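Local coordinates for protein Ifi204 (PDB 5YZW) that probably recognises DNA through its HIN domains as an interferon-inducible sensor of the PYHIN family in innate immunity, at residues Y124-K129 against V158-G163; F135-I140 against E148-G153. All coordinates share one frame; numbering follows the deposited sequence.

Interaction 1. Residues Y124-K129 against V158-G163; sequences YLVNKK and VRCEPG
The carboxylate of Glu161 is met from above its plane by the ammonium group of Lys129. NZ of Lys129 lies 2.9 Å from OE2 of Glu161 and stands 58° out of the carboxylate plane. This is a salt bridge. The same NZ donates a second hydrogen bond to the backbone O of Cys160 at 3.1 Å, tilted from that carbonyl plane. The puckered ring of Pro162 packs against the strand: its CD touches Lys129 CB at 3.7 Å, and CG lies over the backbone of Lys128 and Lys129.

Lys129 is extended throughout, with CG opposite the backbone N (chi1 172°), and this length carries NZ alongside the Pro162 ring to the Cys160 carbonyl and the Glu161 carboxylate. Glu161 starts away from the strand, but a bend at chi2 (-89°) brings its carboxylate back. With an alanine in place of Lys129, the Glu161 carboxylate is likely to lose its ammonium partner and the Cys160 carbonyl its donor.

Gly163 N makes a hydrogen bond to Val126 O at 3.1 Å, from above the carbonyl plane. Deeper in, Val126 CG2 meets Cys160 SG at 4.2 Å. Asn127 and Lys128 both face Gly139, a classic beta bulge. The loop 158-163 thus lies against strand 119-132 just before strand 165-169 pairs with it. Val126 and Cys160 both pack on Tyr138 of strand 135-142 and on Leu166 of strand 165-169.

Interaction 2. Residues F135-I140 against E148-G153; sequences FIYYGI and EVVVYG
Phe135 and Tyr152 meet at one end of an antiparallel beta hairpin, strands 135-142 and 145-151, in a domain of the OB-fold clan. Phe135 can be followed outward. Its CB passes Val151 O at 3.9 Å. CG stands beside the backbone N (chi1 -70°), which lays the ring against Tyr152. CD2, at the ring edge, touches Val150 CG1 at 3.9 Å. One ring face takes Tyr152 CD1, which sits 3.5 Å above the plane and over the ring centre. Farther out, CE1 and CZ still meet that same CD1. The two ring planes are 37° apart, so the pair is oblique.

Behind these rings the strands are in regular antiparallel register. Ile136 pairs with Val151 and Tyr138 with Val149 as hydrogen-bonded pairs; Tyr137 with Val150 and Gly139 with Glu148 are non-hydrogen-bonded. Ile136, Tyr138, Val149 and Val151 share one face, where they are buried. There Ile136 CG2 lies against Val151 CB at 3.5 Å, and the edge of the Tyr138 ring meets Val151 CG2. At the far end, Val149 CG2 touches both CG2 and CD1 of Ile140, 3.7 Å from each.

The other face carries Tyr137, Glu148 and Val150. CD2 of Tyr137 touches Val150 CG2 and Glu148 OE1, and the carboxylate is tilted against the ring. The Tyr137 ring also makes a cation-pi contact with Arg132. Strand 180-183 pairs in parallel with strand 145-151 on the edge not taken by strand 135-142, with Gln181 touching Glu148 and Val150. Val149 N donates to Tyr138 O at 2.7 Å, with an N-H...O angle of 171°.

Overall arrangement
Interactions 1 and 2 have centres 10 Å apart. Both reach the same mixed sheet, interaction 1 through strand 119-132 and interaction 2 through the hairpin. Along the chain come strand 119-132, strand 135-142, strand 145-151 and then the loop 158-163. Interaction 1 therefore joins the outer two segments, and interaction 2 the two that lie between them. They meet directly where strands 119-132 and 135-142 pair: Asn127 N and Gly139 O are 2.8 Å apart, probably hydrogen-bonded. Lys129 CE also packs on Ile136 CD1. The sheet runs from the hairpin to strand 119-132, and the loop lies against that strand before the chain enters strand 165-169, consistent with the second of the two OB folds of a HIN domain.

Interaction 1. Residues Y124-K129 against V158-G163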
loop_
_atom_site.group_PDB
_atom_site.type_symbol
_atom_site.label_atom_id
_atom_site.label_comp_id
_atom_site.label_asym_id
_atom_site.label_seq_id
_atom_site.Cartn_x
_atom_site.Cartn_y
_atom_site.Cartn_z
ATOM N N TYR A 124 -7.815 9.680 1.737
ATOM C CA TYR A 124 -8.268 10.991 1.302
ATOM C C TYR A 124 -9.790 11.034 1.230
ATOM O O TYR A 124 -10.459 10.008 1.081
ATOM C CB TYR A 124 -7.676 11.352 -0.068
ATOM C CG TYR A 124 -6.172 11.345 -0.099
ATOM C CD1 TYR A 124 -5.444 12.437 0.341
ATOM C CD2 TYR A 124 -5.477 10.224 -0.531
ATOM C CE1 TYR A 124 -4.063 12.436 0.314
ATOM C CE2 TYR A 124 -4.086 10.205 -0.546
ATOM C CZ TYR A 124 -3.386 11.317 -0.121
ATOM O OH TYR A 124 -2.003 11.310 -0.126
ATOM N N LEU A 125 -10.326 12.248 1.347
ATOM C CA LEU A 125 -11.755 12.499 1.192
ATOM C C LEU A 125 -12.080 12.717 -0.278
ATOM O O LEU A 125 -11.388 13.477 -0.964
ATOM C CB LEU A 125 -12.188 13.720 2.005
ATOM C CG LEU A 125 -12.182 13.585 3.530
ATOM C CD1 LEU A 125 -10.860 14.062 4.122
ATOM C CD2 LEU A 125 -13.361 14.353 4.131
ATOM N N VAL A 126 -13.128 12.051 -0.754
ATOM C CA VAL A 126 -13.589 12.194 -2.131
ATOM C C VAL A 126 -14.651 13.282 -2.189
ATOM O O VAL A 126 -15.515 13.364 -1.311
ATOM C CB VAL A 126 -14.136 10.857 -2.662
ATOM C CG1 VAL A 126 -14.326 10.918 -4.175
ATOM C CG2 VAL A 126 -13.212 9.702 -2.258
ATOM N N ASN A 127 -14.603 14.113 -3.230
ATOM C CA ASN A 127 -15.569 15.192 -3.374
ATOM C C ASN A 127 -16.335 15.170 -4.689
ATOM O O ASN A 127 -17.327 15.895 -4.814
ATOM C CB ASN A 127 -14.880 16.556 -3.204
ATOM C CG ASN A 127 -13.762 16.788 -4.212
ATOM O OD1 ASN A 127 -13.924 16.563 -5.411
ATOM N ND2 ASN A 127 -12.615 17.251 -3.720
ATOM N N LYS A 128 -15.907 14.380 -5.670
ATOM C CA LYS A 128 -16.626 14.269 -6.930
ATOM C C LYS A 128 -16.359 12.897 -7.527
ATOM O O LYS A 128 -15.280 12.328 -7.347
ATOM C CB LYS A 128 -16.221 15.378 -7.914
ATOM C CG LYS A 128 -17.024 15.364 -9.215
ATOM C CD LYS A 128 -16.426 16.267 -10.287
ATOM C CE LYS A 128 -16.149 17.666 -9.760
ATOM N NZ LYS A 128 -16.581 18.719 -10.735
ATOM N N LYS A 129 -17.362 12.359 -8.215
ATOM C CA LYS A 129 -17.241 11.100 -8.939
ATOM C C LYS A 129 -17.801 11.284 -10.340
ATOM O O LYS A 129 -18.887 11.849 -10.505
ATOM C CB LYS A 129 -17.979 9.972 -8.212
ATOM C CG LYS A 129 -18.081 8.662 -8.983
ATOM C CD LYS A 129 -18.733 7.572 -8.115
ATOM C CE LYS A 129 -19.132 6.348 -8.936
ATOM N NZ LYS A 129 -19.599 5.192 -8.115
ATOM N N VAL A 158 -15.521 -1.098 -6.514
ATOM C CA VAL A 158 -15.556 -0.644 -5.128
ATOM C C VAL A 158 -16.619 0.442 -5.018
ATOM O O VAL A 158 -16.441 1.550 -5.531
ATOM C CB VAL A 158 -14.187 -0.130 -4.666
ATOM C CG1 VAL A 158 -14.296 0.485 -3.274
ATOM C CG2 VAL A 158 -13.138 -1.250 -4.687
ATOM N N ARG A 159 -17.733 0.123 -4.354
ATOM C CA ARG A 159 -18.804 1.095 -4.155
ATOM C C ARG A 159 -18.257 2.314 -3.427
ATOM O O ARG A 159 -17.901 2.241 -2.248
ATOM C CB ARG A 159 -19.982 0.483 -3.380
ATOM C CG ARG A 159 -21.303 1.244 -3.554
ATOM C CD ARG A 159 -22.491 0.567 -2.861
ATOM N NE ARG A 159 -23.748 0.838 -3.564
ATOM C CZ ARG A 159 -24.944 0.923 -2.983
ATOM N NH1 ARG A 159 -25.065 0.757 -1.673
ATOM N NH2 ARG A 159 -26.025 1.175 -3.714
ATOM N N CYS A 160 -18.159 3.433 -4.132
ATOM C CA CYS A 160 -17.676 4.661 -3.524
ATOM C C CYS A 160 -18.376 5.832 -4.183
ATOM O O CYS A 160 -18.367 5.949 -5.411
ATOM C CB CYS A 160 -16.163 4.805 -3.671
ATOM S SG CYS A 160 -15.511 6.300 -2.892
ATOM N N GLU A 161 -18.978 6.684 -3.369
ATOM C CA GLU A 161 -19.593 7.906 -3.846
ATOM C C GLU A 161 -19.027 9.096 -3.079
ATOM O O GLU A 161 -18.370 8.919 -2.043
ATOM C CB GLU A 161 -21.125 7.832 -3.719
ATOM C CG GLU A 161 -21.707 6.556 -4.320
ATOM C CD GLU A 161 -22.048 6.711 -5.800
ATOM O OE1 GLU A 161 -22.387 7.837 -6.219
ATOM O OE2 GLU A 161 -21.961 5.715 -6.551
ATOM N N PRO A 162 -19.199 10.319 -3.604
ATOM C CA PRO A 162 -18.675 11.504 -2.908
ATOM C C PRO A 162 -19.152 11.569 -1.464
ATOM O O PRO A 162 -20.264 11.155 -1.137
ATOM C CB PRO A 162 -19.227 12.672 -3.739
ATOM C CG PRO A 162 -19.307 12.120 -5.119
ATOM C CD PRO A 162 -19.698 10.659 -4.953
ATOM N N GLY A 163 -18.285 12.085 -0.593
ATOM C CA GLY A 163 -18.508 12.031 0.834
ATOM C C GLY A 163 -17.860 10.852 1.528
ATOM O O GLY A 163 -17.755 10.856 2.764
#

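Interaction 2. Residues F135-I140 against E148-G153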
loop_
_atom_site.group_PDB
_atom_site.type_symbol
_atom_site.label_atom_id
_atom_site.label_comp_id
_atom_site.label_asym_id
_atom_site.label_seq_id
_atom_site.Cartn_x
_atom_site.Cartn_y
_atom_site.Cartn_z
ATOM N N PHE A 135 -13.451 4.034 -17.260
ATOM C CA PHE A 135 -12.610 4.568 -16.208
ATOM C C PHE A 135 -13.503 5.253 -15.260
ATOM O O PHE A 135 -14.573 5.591 -15.635
ATOM C CB PHE A 135 -11.671 5.632 -16.758
ATOM C CG PHE A 135 -10.621 5.094 -17.643
ATOM C CD1 PHE A 135 -10.927 4.674 -18.888
ATOM C CD2 PHE A 135 -9.349 4.982 -17.213
ATOM C CE1 PHE A 135 -9.982 4.155 -19.707
ATOM C CE2 PHE A 135 -8.396 4.462 -18.010
ATOM C CZ PHE A 135 -8.708 4.047 -19.267
ATOM N N ILE A 136 -13.056 5.474 -14.039
ATOM C CA ILE A 136 -13.791 6.232 -13.039
ATOM C C ILE A 136 -12.844 7.188 -12.326
ATOM O O ILE A 136 -11.778 6.788 -11.836
ATOM C CB ILE A 136 -14.537 5.309 -12.062
ATOM C CG1 ILE A 136 -14.991 6.081 -10.833
ATOM C CG2 ILE A 136 -13.671 4.149 -11.670
ATOM C CD1 ILE A 136 -16.027 5.346 -10.098
ATOM N N TYR A 137 -13.231 8.458 -12.292
ATOM C CA TYR A 137 -12.390 9.564 -11.848
ATOM C C TYR A 137 -12.945 10.088 -10.531
ATOM O O TYR A 137 -14.083 10.563 -10.481
ATOM C CB TYR A 137 -12.359 10.683 -12.899
ATOM C CG TYR A 137 -11.846 10.262 -14.265
ATOM C CD1 TYR A 137 -12.678 9.620 -15.180
ATOM C CD2 TYR A 137 -10.529 10.499 -14.636
ATOM C CE1 TYR A 137 -12.207 9.225 -16.427
ATOM C CE2 TYR A 137 -10.048 10.108 -15.879
ATOM C CZ TYR A 137 -10.892 9.475 -16.774
ATOM O OH TYR A 137 -10.416 9.092 -18.016
ATOM N N TYR A 138 -12.152 9.996 -9.475
ATOM C CA TYR A 138 -12.527 10.504 -8.160
ATOM C C TYR A 138 -11.753 11.789 -7.887
ATOM O O TYR A 138 -10.524 11.765 -7.770
ATOM C CB TYR A 138 -12.241 9.478 -7.066
ATOM C CG TYR A 138 -13.099 8.235 -7.102
ATOM C CD1 TYR A 138 -14.383 8.250 -6.575
ATOM C CD2 TYR A 138 -12.606 7.030 -7.598
ATOM C CE1 TYR A 138 -15.172 7.116 -6.580
ATOM C CE2 TYR A 138 -13.385 5.885 -7.601
ATOM C CZ TYR A 138 -14.674 5.940 -7.090
ATOM O OH TYR A 138 -15.475 4.819 -7.080
ATOM N N GLY A 139 -12.462 12.912 -7.795
ATOM C CA GLY A 139 -11.858 14.126 -7.274
ATOM C C GLY A 139 -11.589 13.971 -5.785
ATOM O O GLY A 139 -12.519 13.693 -5.009
ATOM N N ILE A 140 -10.331 14.121 -5.370
ATOM C CA ILE A 140 -9.972 14.082 -3.957
ATOM C C ILE A 140 -9.285 15.389 -3.590
ATOM O O ILE A 140 -8.750 16.103 -4.445
ATOM C CB ILE A 140 -9.053 12.887 -3.589
ATOM C CG1 ILE A 140 -7.688 13.024 -4.276
ATOM C CG2 ILE A 140 -9.719 11.560 -3.916
ATOM C CD1 ILE A 140 -6.607 12.061 -3.730
ATOM N N GLU A 148 -7.063 14.109 -8.953
ATOM C CA GLU A 148 -7.940 13.040 -9.409
ATOM C C GLU A 148 -7.322 11.692 -9.075
ATOM O O GLU A 148 -6.117 11.499 -9.234
ATOM C CB GLU A 148 -8.165 13.105 -10.924
ATOM C CG GLU A 148 -9.098 14.157 -11.423
ATOM C CD GLU A 148 -9.273 14.061 -12.928
ATOM O OE1 GLU A 148 -8.344 13.555 -13.599
ATOM O OE2 GLU A 148 -10.332 14.480 -13.441
ATOM N N VAL A 149 -8.148 10.757 -8.623
ATOM C CA VAL A 149 -7.784 9.350 -8.583
ATOM C C VAL A 149 -8.422 8.687 -9.792
ATOM O O VAL A 149 -9.642 8.751 -9.970
ATOM C CB VAL A 149 -8.235 8.683 -7.277
ATOM C CG1 VAL A 149 -7.854 7.206 -7.276
ATOM C CG2 VAL A 149 -7.611 9.389 -6.078
ATOM N N VAL A 150 -7.605 8.085 -10.645
ATOM C CA VAL A 150 -8.088 7.430 -11.854
ATOM C C VAL A 150 -8.125 5.934 -11.594
ATOM O O VAL A 150 -7.089 5.309 -11.317
ATOM C CB VAL A 150 -7.213 7.771 -13.070
ATOM C CG1 VAL A 150 -7.787 7.134 -14.330
ATOM C CG2 VAL A 150 -7.142 9.285 -13.246
ATOM N N VAL A 151 -9.316 5.359 -11.658
ATOM C CA VAL A 151 -9.519 3.939 -11.414
ATOM C C VAL A 151 -10.005 3.283 -12.696
ATOM O O VAL A 151 -10.932 3.780 -13.355
ATOM C CB VAL A 151 -10.493 3.705 -10.250
ATOM C CG1 VAL A 151 -10.716 2.215 -10.031
ATOM C CG2 VAL A 151 -9.930 4.335 -8.979
ATOM N N TYR A 152 -9.372 2.173 -13.053
ATOM C CA TYR A 152 -9.774 1.342 -14.178
ATOM C C TYR A 152 -9.693 -0.126 -13.773
ATOM O O TYR A 152 -8.820 -0.516 -12.997
ATOM C CB TYR A 152 -8.873 1.592 -15.384
ATOM C CG TYR A 152 -9.287 0.817 -16.599
ATOM C CD1 TYR A 152 -10.330 1.265 -17.400
ATOM C CD2 TYR A 152 -8.647 -0.365 -16.946
ATOM C CE1 TYR A 152 -10.722 0.562 -18.514
ATOM C CE2 TYR A 152 -9.033 -1.077 -18.063
ATOM C CZ TYR A 152 -10.072 -0.608 -18.842
ATOM O OH TYR A 152 -10.463 -1.307 -19.955
ATOM N N GLY A 153 -10.600 -0.944 -14.309
ATOM C CA GLY A 153 -10.499 -2.383 -14.106
ATOM C C GLY A 153 -11.081 -2.886 -12.798
ATOM O O GLY A 153 -12.092 -2.355 -12.332
#